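Local coordinates for major capsid protein (PDB 4P25) that forms the protruding domain of the norovirus capsid and binds histo-blood group antigens there, here the Lewis Y glycan, probably as host attachment factors, at residues P11-L15 with N16-N20; M30-S33 with T34-Q38; F145-D148 with Q149-G153; E226-S229 with H230-Q234. All coordinates share one frame; numbering follows the deposited sequence.

Interaction 1. Residues P11-L15 with N16-N20; sequences PNIPL and NNLAN
P14 and N17 close the first of two overlapping i to i+3 backbone hydrogen bonds, and L15 with L18 closes the second, so the chain makes a single short turn of 3-10 type within an otherwise irregular loop. N17 N gives its proton to P14 O at 2.9 Å, and L18 N reaches L15 O at 3.0 Å. Both donors sit well above the planes of the carbonyls they meet. The turn brings I13 and L18 together on its buried side. With CG1 beside the backbone nitrogen (chi1 -62°), I13 has CG2 anti to it, and this methyl wedges between N17 and L18: I13 CG2 lies 3.5 Å from N17 CB and 3.6 Å from L18 CD2. The I13 and N17 side chains meet almost at right angles. The other branch of L18 looks back along the turn, where L18 CD1 touches L15 CD1 at 3.9 Å, again with the two side chains crossed. L18 is thus held between both leucine and isoleucine neighbours, and it continues inward onto F227 of helix 225-234. On the outer flank P14 and N17 run alongside each other in the same direction, with the amide nitrogen ND2 of N17 near the proline ring. The amide oxygen of N17 turns to the second subunit and accepts a hydrogen bond from Q63 there, while N12 ND2 binds E233 O of that subunit. The loop therefore belongs to the dimer interface of the P domain as well as to its own fold. At its far corner, N16 OD1 rests 3.7 Å from P14 CB.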
loop_
_atom_site.group_PDB
_atom_site.type_symbol
_atom_site.label_atom_id
_atom_site.label_comp_id
_atom_site.label_asym_id
_atom_site.label_seq_id
_atom_site.Cartn_x
_atom_site.Cartn_y
_atom_site.Cartn_z
ATOM N N PRO A 11 15.139 -3.586 -3.060
ATOM C CA PRO A 11 14.103 -3.781 -4.081
ATOM C C PRO A 11 14.499 -3.365 -5.500
ATOM O O PRO A 11 14.937 -2.237 -5.719
ATOM C CB PRO A 11 12.956 -2.908 -3.575
ATOM C CG PRO A 11 13.094 -2.966 -2.103
ATOM C CD PRO A 11 14.585 -2.951 -1.849
ATOM N N ASN A 12 14.341 -4.293 -6.440
ATOM C CA ASN A 12 14.562 -4.028 -7.860
ATOM C C ASN A 12 13.308 -3.386 -8.454
ATOM O O ASN A 12 12.610 -3.984 -9.282
ATOM C CB ASN A 12 14.920 -5.331 -8.580
ATOM C CG ASN A 12 15.122 -5.146 -10.073
ATOM O OD1 ASN A 12 15.508 -4.072 -10.534
ATOM N ND2 ASN A 12 14.851 -6.199 -10.838
ATOM N N ILE A 13 13.021 -2.173 -7.993
ATOM C CA ILE A 13 11.813 -1.437 -8.348
ATOM C C ILE A 13 12.198 0.031 -8.477
ATOM O O ILE A 13 12.880 0.560 -7.602
ATOM C CB ILE A 13 10.747 -1.549 -7.235
ATOM C CG1 ILE A 13 10.313 -3.003 -7.033
ATOM C CG2 ILE A 13 9.546 -0.689 -7.559
ATOM C CD1 ILE A 13 9.409 -3.217 -5.827
ATOM N N PRO A 14 11.778 0.697 -9.565
ATOM C CA PRO A 14 12.131 2.113 -9.711
ATOM C C PRO A 14 11.513 2.948 -8.597
ATOM O O PRO A 14 10.437 2.605 -8.095
ATOM C CB PRO A 14 11.515 2.499 -11.061
ATOM C CG PRO A 14 11.298 1.209 -11.773
ATOM C CD PRO A 14 10.993 0.203 -10.709
ATOM N N LEU A 15 12.196 4.024 -8.223
ATOM C CA LEU A 15 11.803 4.834 -7.075
ATOM C C LEU A 15 10.364 5.336 -7.149
ATOM O O LEU A 15 9.659 5.347 -6.133
ATOM C CB LEU A 15 12.775 6.001 -6.890
ATOM C CG LEU A 15 12.617 6.814 -5.601
ATOM C CD1 LEU A 15 12.571 5.902 -4.387
ATOM C CD2 LEU A 15 13.751 7.813 -5.477
ATOM N N ASN A 16 9.913 5.727 -8.340
ATOM C CA ASN A 16 8.547 6.226 -8.484
ATOM C C ASN A 16 7.465 5.138 -8.424
ATOM O O ASN A 16 6.272 5.448 -8.446
ATOM C CB ASN A 16 8.382 7.130 -9.719
ATOM C CG ASN A 16 8.773 6.451 -11.017
ATOM O OD1 ASN A 16 9.149 5.283 -11.039
ATOM N ND2 ASN A 16 8.673 7.193 -12.117
ATOM N N ASN A 17 7.892 3.876 -8.346
ATOM C CA ASN A 17 6.990 2.752 -8.059
ATOM C C ASN A 17 7.103 2.272 -6.604
ATOM O O ASN A 17 6.603 1.203 -6.253
ATOM C CB ASN A 17 7.241 1.569 -9.006
ATOM C CG ASN A 17 6.499 1.689 -10.326
ATOM O OD1 ASN A 17 5.513 2.417 -10.441
ATOM N ND2 ASN A 17 6.968 0.957 -11.333
ATOM N N LEU A 18 7.750 3.069 -5.760
ATOM C CA LEU A 18 7.871 2.745 -4.337
ATOM C C LEU A 18 6.957 3.614 -3.484
ATOM O O LEU A 18 6.763 4.795 -3.784
ATOM C CB LEU A 18 9.319 2.904 -3.872
ATOM C CG LEU A 18 10.299 1.911 -4.496
ATOM C CD1 LEU A 18 11.718 2.160 -4.006
ATOM C CD2 LEU A 18 9.850 0.489 -4.180
ATOM N N ALA A 19 6.402 3.027 -2.423
ATOM C CA ALA A 19 5.487 3.734 -1.530
ATOM C C ALA A 19 6.189 4.483 -0.399
ATOM O O ALA A 19 7.219 4.050 0.109
ATOM C CB ALA A 19 4.462 2.758 -0.943
ATOM N N ASN A 20 5.611 5.611 -0.003
ATOM C CA ASN A 20 6.009 6.280 1.223
ATOM C C ASN A 20 5.677 5.372 2.411
ATOM O O ASN A 20 4.686 4.627 2.388
ATOM C CB ASN A 20 5.259 7.609 1.353
ATOM C CG ASN A 20 5.951 8.588 2.282
ATOM O OD1 ASN A 20 5.908 8.444 3.511
ATOM N ND2 ASN A 20 6.558 9.621 1.702
#

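Interaction 2. Residues M30-S33 with T34-Q38; sequences MTVS and TDQNQ
S33 and D35 meet where the chain leaves strand 29-31 and folds into a type I beta turn running from D35 to Q38, closed by Q38 N bonding to D35 O at 3.0 Å. The hydroxyl of S33 locks the approach to this turn: S33 OG donates to the same D35 O at 2.7 Å. The two donors come to D35 O from opposite faces of its carbonyl plane, so one oxygen is gripped from above and below, which would restrain rotation of that peptide. S33 OG stands between its backbone nitrogen and carbonyl carbon (chi1 55°), which points it over the turn. D35 adds an Asx turn, since its OD1 takes N37 N at 2.9 Å from above the carboxylate plane. Water completes the network. One molecule donates to both S33 OG and Q38 O, and another donates to S33 O while accepting from Q36 NE2, at 3.0 Å from that nitrogen. The extended Q36 side chain lies along this bridge, with Q36 CG 3.5 Å from S33 O, and its amide comes near V32 CG2. On another side Q38 OE1 lies 3.6 Å from S33 CB. The result is a polar, hydrated turn at the surface, while its root is in the sheet: T31 pairs with Y204 of strand 201-208, and V32 and Q36 both lean on A201 at the end of that strand.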
loop_
_atom_site.group_PDB
_atom_site.type_symbol
_atom_site.label_atom_id
_atom_site.label_comp_id
_atom_site.label_asym_id
_atom_site.label_seq_id
_atom_site.Cartn_x
_atom_site.Cartn_y
_atom_site.Cartn_z
ATOM N N MET A 30 13.499 12.375 -4.169
ATOM C CA MET A 30 14.394 12.359 -3.019
ATOM C C MET A 30 14.815 13.776 -2.717
ATOM O O MET A 30 14.773 14.640 -3.588
ATOM C CB MET A 30 15.668 11.585 -3.346
ATOM C CG MET A 30 15.519 10.096 -3.431
ATOM S SD MET A 30 17.047 9.329 -4.009
ATOM C CE MET A 30 16.978 9.654 -5.770
ATOM N N THR A 31 15.250 14.015 -1.487
ATOM C CA THR A 31 15.876 15.288 -1.162
ATOM C C THR A 31 16.745 15.138 0.076
ATOM O O THR A 31 16.689 14.116 0.766
ATOM C CB THR A 31 14.824 16.399 -0.946
ATOM O OG1 THR A 31 15.466 17.683 -0.996
ATOM C CG2 THR A 31 14.107 16.226 0.392
ATOM N N VAL A 32 17.568 16.146 0.337
ATOM C CA VAL A 32 18.261 16.246 1.612
ATOM C C VAL A 32 17.615 17.399 2.366
ATOM O O VAL A 32 16.993 18.268 1.751
ATOM C CB VAL A 32 19.771 16.481 1.425
ATOM C CG1 VAL A 32 20.433 15.227 0.863
ATOM C CG2 VAL A 32 20.020 17.679 0.514
ATOM N N SER A 33 17.731 17.407 3.689
ATOM C CA SER A 33 17.123 18.481 4.469
ATOM C C SER A 33 17.877 19.792 4.273
ATOM O O SER A 33 19.086 19.789 4.021
ATOM C CB SER A 33 17.022 18.104 5.951
ATOM O OG SER A 33 18.275 17.724 6.490
ATOM N N THR A 34 17.158 20.909 4.368
ATOM C CA THR A 34 17.751 22.232 4.166
ATOM C C THR A 34 18.877 22.482 5.171
ATOM O O THR A 34 19.935 22.993 4.815
ATOM C CB THR A 34 16.688 23.349 4.225
ATOM O OG1 THR A 34 15.721 23.139 3.189
ATOM C CG2 THR A 34 17.333 24.714 4.028
ATOM N N ASP A 35 18.640 22.106 6.423
ATOM C CA ASP A 35 19.703 22.007 7.414
ATOM C C ASP A 35 20.140 20.550 7.428
ATOM O O ASP A 35 19.403 19.685 7.892
ATOM C CB ASP A 35 19.181 22.431 8.790
ATOM C CG ASP A 35 20.195 22.214 9.911
ATOM O OD1 ASP A 35 21.349 21.817 9.647
ATOM O OD2 ASP A 35 19.825 22.462 11.076
ATOM N N GLN A 36 21.339 20.275 6.922
ATOM C CA GLN A 36 21.787 18.890 6.788
ATOM C C GLN A 36 22.189 18.245 8.115
ATOM O O GLN A 36 22.508 17.055 8.156
ATOM C CB GLN A 36 22.913 18.769 5.759
ATOM C CG GLN A 36 22.433 18.888 4.320
ATOM C CD GLN A 36 23.575 18.916 3.321
ATOM O OE1 GLN A 36 24.655 18.379 3.577
ATOM N NE2 GLN A 36 23.343 19.551 2.179
ATOM N N ASN A 37 22.169 19.027 9.192
ATOM C CA ASN A 37 22.380 18.477 10.526
ATOM C C ASN A 37 21.071 18.135 11.233
ATOM O O ASN A 37 21.085 17.663 12.371
ATOM C CB ASN A 37 23.185 19.445 11.390
ATOM C CG ASN A 37 24.517 19.803 10.775
ATOM O OD1 ASN A 37 24.808 20.976 10.544
ATOM N ND2 ASN A 37 25.336 18.795 10.504
ATOM N N GLN A 38 19.948 18.382 10.565
ATOM C CA GLN A 38 18.641 18.105 11.163
ATOM C C GLN A 38 18.493 16.636 11.567
ATOM O O GLN A 38 18.753 15.733 10.773
ATOM C CB GLN A 38 17.499 18.512 10.225
ATOM C CG GLN A 38 16.112 18.186 10.778
ATOM C CD GLN A 38 14.972 18.752 9.943
ATOM O OE1 GLN A 38 15.184 19.305 8.863
ATOM N NE2 GLN A 38 13.750 18.618 10.450
HETATM O O HOH W 1 17.108 20.884 1.152
HETATM O O HOH W 2 18.755 15.537 8.170
HETATM O O HOH W 3 20.765 21.110 2.024
#

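Interaction 3. Residues F145-D148 with Q149-G153; sequences FTSD and QDPTG
The loop between strands 142-144 and 154-163 bends at S147 to Q149 in an ST turn, beside the strand that carries glycan-pocket residues R127 and D129. Q149 N points back to S147 OG at 3.0 Å, with a fairly straight N-H...O angle of 152°. S147 OG lies anti to its backbone nitrogen (chi1 179°), which swings the hydroxyl forward under the turn. That hydroxyl also hydrogen-bonds R127 O, while the folded-back Q149 chain, bent at its second torsion, brings OE1 round to R127 N. The serine and glutamine thus clasp the R127 backbone from the loop side, and S147 OG and Q149 OE1 stand 3.1 Å apart as they do so. Behind the bend, the P151 ring slides past the F145 ring in the opposite direction. P151 CG lies 3.7 Å from F145 CE1 and 3.8 Å from F145 CZ, an oblique apolar contact in the buried part of the loop. P151 CD touches S147 OG at 3.8 Å. At the exposed apex, the D148 side chain comes to about 4 Å from a bound fucose. Such a loop, pinned to a strand edge by its turn, is consistent with a second shell to the fucose-binding surface of the norovirus P domain.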
loop_
_atom_site.group_PDB
_atom_site.type_symbol
_atom_site.label_atom_id
_atom_site.label_comp_id
_atom_site.label_asym_id
_atom_site.label_seq_id
_atom_site.Cartn_x
_atom_site.Cartn_y
_atom_site.Cartn_z
ATOM N N PHE A 145 -11.956 12.243 19.227
ATOM C CA PHE A 145 -12.215 12.878 17.940
ATOM C C PHE A 145 -13.529 13.639 17.955
ATOM O O PHE A 145 -14.381 13.429 18.826
ATOM C CB PHE A 145 -12.224 11.842 16.793
ATOM C CG PHE A 145 -13.366 10.853 16.865
ATOM C CD1 PHE A 145 -14.610 11.160 16.331
ATOM C CD2 PHE A 145 -13.187 9.607 17.456
ATOM C CE1 PHE A 145 -15.666 10.251 16.404
ATOM C CE2 PHE A 145 -14.233 8.695 17.526
ATOM C CZ PHE A 145 -15.472 9.018 16.995
ATOM N N THR A 146 -13.681 14.535 16.992
ATOM C CA THR A 146 -14.981 15.090 16.671
ATOM C C THR A 146 -15.276 14.652 15.245
ATOM O O THR A 146 -14.348 14.342 14.485
ATOM C CB THR A 146 -15.012 16.634 16.788
ATOM O OG1 THR A 146 -14.015 17.211 15.937
ATOM C CG2 THR A 146 -14.763 17.072 18.231
ATOM N N SER A 147 -16.553 14.592 14.888
ATOM C CA SER A 147 -16.951 14.181 13.548
ATOM C C SER A 147 -18.289 14.793 13.184
ATOM O O SER A 147 -19.175 14.920 14.028
ATOM C CB SER A 147 -17.055 12.656 13.461
ATOM O OG SER A 147 -17.472 12.252 12.165
ATOM N N ASP A 148 -18.438 15.174 11.924
ATOM C CA ASP A 148 -19.724 15.666 11.448
ATOM C C ASP A 148 -20.643 14.502 11.090
ATOM O O ASP A 148 -21.825 14.694 10.811
ATOM C CB ASP A 148 -19.543 16.630 10.274
ATOM C CG ASP A 148 -19.059 17.993 10.722
ATOM O OD1 ASP A 148 -19.338 18.357 11.886
ATOM O OD2 ASP A 148 -18.404 18.698 9.924
ATOM N N GLN A 149 -20.092 13.292 11.115
ATOM C CA GLN A 149 -20.887 12.093 10.895
ATOM C C GLN A 149 -21.157 11.437 12.247
ATOM O O GLN A 149 -20.860 12.026 13.288
ATOM C CB GLN A 149 -20.175 11.137 9.926
ATOM C CG GLN A 149 -19.949 11.721 8.524
ATOM C CD GLN A 149 -18.802 12.721 8.471
ATOM O OE1 GLN A 149 -17.749 12.513 9.080
ATOM N NE2 GLN A 149 -19.013 13.828 7.758
ATOM N N ASP A 150 -21.728 10.235 12.242
ATOM C CA ASP A 150 -22.065 9.553 13.492
ATOM C C ASP A 150 -21.479 8.138 13.541
ATOM O O ASP A 150 -22.220 7.159 13.554
ATOM C CB ASP A 150 -23.590 9.498 13.675
ATOM C CG ASP A 150 -24.007 9.175 15.107
ATOM O OD1 ASP A 150 -23.149 9.214 16.014
ATOM O OD2 ASP A 150 -25.207 8.898 15.327
ATOM N N PRO A 151 -20.138 8.032 13.570
ATOM C CA PRO A 151 -19.508 6.711 13.617
ATOM C C PRO A 151 -19.834 5.964 14.905
ATOM O O PRO A 151 -19.889 6.569 15.978
ATOM C CB PRO A 151 -18.011 7.033 13.558
ATOM C CG PRO A 151 -17.902 8.424 14.094
ATOM C CD PRO A 151 -19.136 9.119 13.608
ATOM N N THR A 152 -20.068 4.661 14.783
ATOM C CA THR A 152 -20.288 3.795 15.934
ATOM C C THR A 152 -19.527 2.493 15.736
ATOM O O THR A 152 -19.108 2.167 14.623
ATOM C CB THR A 152 -21.781 3.456 16.129
ATOM O OG1 THR A 152 -22.269 2.761 14.974
ATOM C CG2 THR A 152 -22.613 4.718 16.355
ATOM N N GLY A 153 -19.339 1.754 16.822
ATOM C CA GLY A 153 -18.705 0.449 16.762
ATOM C C GLY A 153 -17.269 0.432 16.262
ATOM O O GLY A 153 -16.488 1.351 16.518
#

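Interaction 4. Residues E226-S229 with H230-Q234; sequences EFVS and HFVEQ
F227 and F231 form the tight side of helix 225-234, where successive turns stack on the protein interior. The two rings lie side by side, pointing the same way, with F231 CZ 3.9 Å from F227 CD2. F227 O does two jobs: it accepts F231 N at 3.0 Å and also sits over one face of the F231 ring, 3.2 Å from F231 CG. With CG beside its nitrogen (chi1 -59°), F231 folds its ring back beneath that carbonyl. L49 touches F231. One residue along, V232 N meets V228 O almost head-on at 3.0 Å, but their side chains barely touch, V228 CG1 and V232 CG2 being 4.5 Å apart. The flank of E226, S229, H230 and E233 is looser and only partly buried. There the backbone bonds H230 N to E226 O and E233 N to S229 O, each 2.9 Å, carry the contact, and the polar ends of E226, H230 and E233 turn to other partners. H230 NE2 bonds T9, E226 OE1 accepts from A19 N of its own chain, E226 OE2 is bonded to S60 OG of the second subunit, and E233 OE2 accepts N12 N of that subunit. Aromatic packing ties the helix inward, while E226 OE2 and E233 OE2 reach the second subunit.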
loop_
_atom_site.group_PDB
_atom_site.type_symbol
_atom_site.label_atom_id
_atom_site.label_comp_id
_atom_site.label_asym_id
_atom_site.label_seq_id
_atom_site.Cartn_x
_atom_site.Cartn_y
_atom_site.Cartn_z
ATOM N N GLU A 226 8.534 -0.536 0.586
ATOM C CA GLU A 226 8.959 -1.823 0.034
ATOM C C GLU A 226 10.369 -2.226 0.477
ATOM O O GLU A 226 10.696 -3.419 0.489
ATOM C CB GLU A 226 8.825 -1.847 -1.496
ATOM C CG GLU A 226 7.385 -1.907 -1.992
ATOM C CD GLU A 226 6.696 -0.546 -2.021
ATOM O OE1 GLU A 226 7.337 0.465 -1.663
ATOM O OE2 GLU A 226 5.512 -0.491 -2.414
ATOM N N PHE A 227 11.198 -1.249 0.846
ATOM C CA PHE A 227 12.495 -1.559 1.449
ATOM C C PHE A 227 12.282 -2.253 2.792
ATOM O O PHE A 227 12.946 -3.240 3.101
ATOM C CB PHE A 227 13.342 -0.295 1.656
ATOM C CG PHE A 227 14.160 0.106 0.455
ATOM C CD1 PHE A 227 13.548 0.410 -0.750
ATOM C CD2 PHE A 227 15.540 0.225 0.547
ATOM C CE1 PHE A 227 14.298 0.801 -1.849
ATOM C CE2 PHE A 227 16.299 0.613 -0.551
ATOM C CZ PHE A 227 15.676 0.900 -1.750
ATOM N N VAL A 228 11.356 -1.727 3.592
ATOM C CA VAL A 228 11.025 -2.330 4.877
ATOM C C VAL A 228 10.582 -3.786 4.722
ATOM O O VAL A 228 11.128 -4.677 5.378
ATOM C CB VAL A 228 9.928 -1.528 5.604
ATOM C CG1 VAL A 228 9.469 -2.267 6.849
ATOM C CG2 VAL A 228 10.437 -0.144 5.975
ATOM N N SER A 229 9.606 -4.042 3.856
ATOM C CA SER A 229 9.140 -5.418 3.687
ATOM C C SER A 229 10.230 -6.317 3.100
ATOM O O SER A 229 10.317 -7.493 3.442
ATOM C CB SER A 229 7.843 -5.498 2.875
ATOM O OG SER A 229 7.980 -4.916 1.596
ATOM N N HIS A 230 11.072 -5.758 2.236
ATOM C CA HIS A 230 12.206 -6.502 1.684
ATOM C C HIS A 230 13.137 -6.988 2.802
ATOM O O HIS A 230 13.520 -8.159 2.834
ATOM C CB HIS A 230 12.983 -5.616 0.705
ATOM C CG HIS A 230 13.908 -6.367 -0.205
ATOM N ND1 HIS A 230 13.476 -6.996 -1.352
ATOM C CD2 HIS A 230 15.247 -6.558 -0.152
ATOM C CE1 HIS A 230 14.506 -7.558 -1.960
ATOM N NE2 HIS A 230 15.593 -7.307 -1.254
ATOM N N PHE A 231 13.489 -6.094 3.721
ATOM C CA PHE A 231 14.389 -6.460 4.814
ATOM C C PHE A 231 13.751 -7.480 5.756
ATOM O O PHE A 231 14.408 -8.428 6.185
ATOM C CB PHE A 231 14.846 -5.223 5.598
ATOM C CG PHE A 231 15.568 -4.203 4.762
ATOM C CD1 PHE A 231 16.263 -4.581 3.624
ATOM C CD2 PHE A 231 15.550 -2.864 5.116
ATOM C CE1 PHE A 231 16.922 -3.644 2.851
ATOM C CE2 PHE A 231 16.211 -1.916 4.345
ATOM C CZ PHE A 231 16.895 -2.310 3.212
ATOM N N VAL A 232 12.477 -7.275 6.085
ATOM C CA VAL A 232 11.740 -8.209 6.937
ATOM C C VAL A 232 11.691 -9.597 6.310
ATOM O O VAL A 232 11.926 -10.603 6.979
ATOM C CB VAL A 232 10.297 -7.714 7.185
ATOM C CG1 VAL A 232 9.447 -8.812 7.819
ATOM C CG2 VAL A 232 10.307 -6.472 8.060
ATOM N N GLU A 233 11.397 -9.626 5.015
ATOM C CA GLU A 233 11.266 -10.861 4.250
ATOM C C GLU A 233 12.600 -11.615 4.150
ATOM O O GLU A 233 12.667 -12.835 4.350
ATOM C CB GLU A 233 10.741 -10.502 2.853
ATOM C CG GLU A 233 10.127 -11.633 2.072
ATOM C CD GLU A 233 11.121 -12.328 1.171
ATOM O OE1 GLU A 233 12.139 -11.699 0.806
ATOM O OE2 GLU A 233 10.888 -13.503 0.828
ATOM N N GLN A 234 13.664 -10.874 3.864
ATOM C CA GLN A 234 14.959 -11.467 3.540
ATOM C C GLN A 234 15.729 -11.966 4.769
ATOM O O GLN A 234 16.410 -12.989 4.691
ATOM C CB GLN A 234 15.800 -10.461 2.735
ATOM C CG GLN A 234 17.128 -10.983 2.202
ATOM C CD GLN A 234 17.802 -10.001 1.251
ATOM O OE1 GLN A 234 17.910 -8.807 1.539
ATOM N NE2 GLN A 234 18.247 -10.502 0.103
#

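Interactions 1 and 4 hold the same region: loop and helix pack together, and both reach the second subunit, so they work together at the dimer interface. Interaction 2 is a surface turn further along the chain, joined to interaction 1 where L15 meets M30; no partner chain reaches it. Interaction 3 stands apart, its centre 36 to 39 Å from the others, near the glycan site. Their chemistry follows place. Interaction 4 repeats regular helical bonds beside a pair of phenylalanine rings, and interaction 1 squeezes aliphatic side chains into a partly buried turn. Serine hydroxyls hold the bends of interactions 2 and 3, with water bridges in the former and strand partners in the latter.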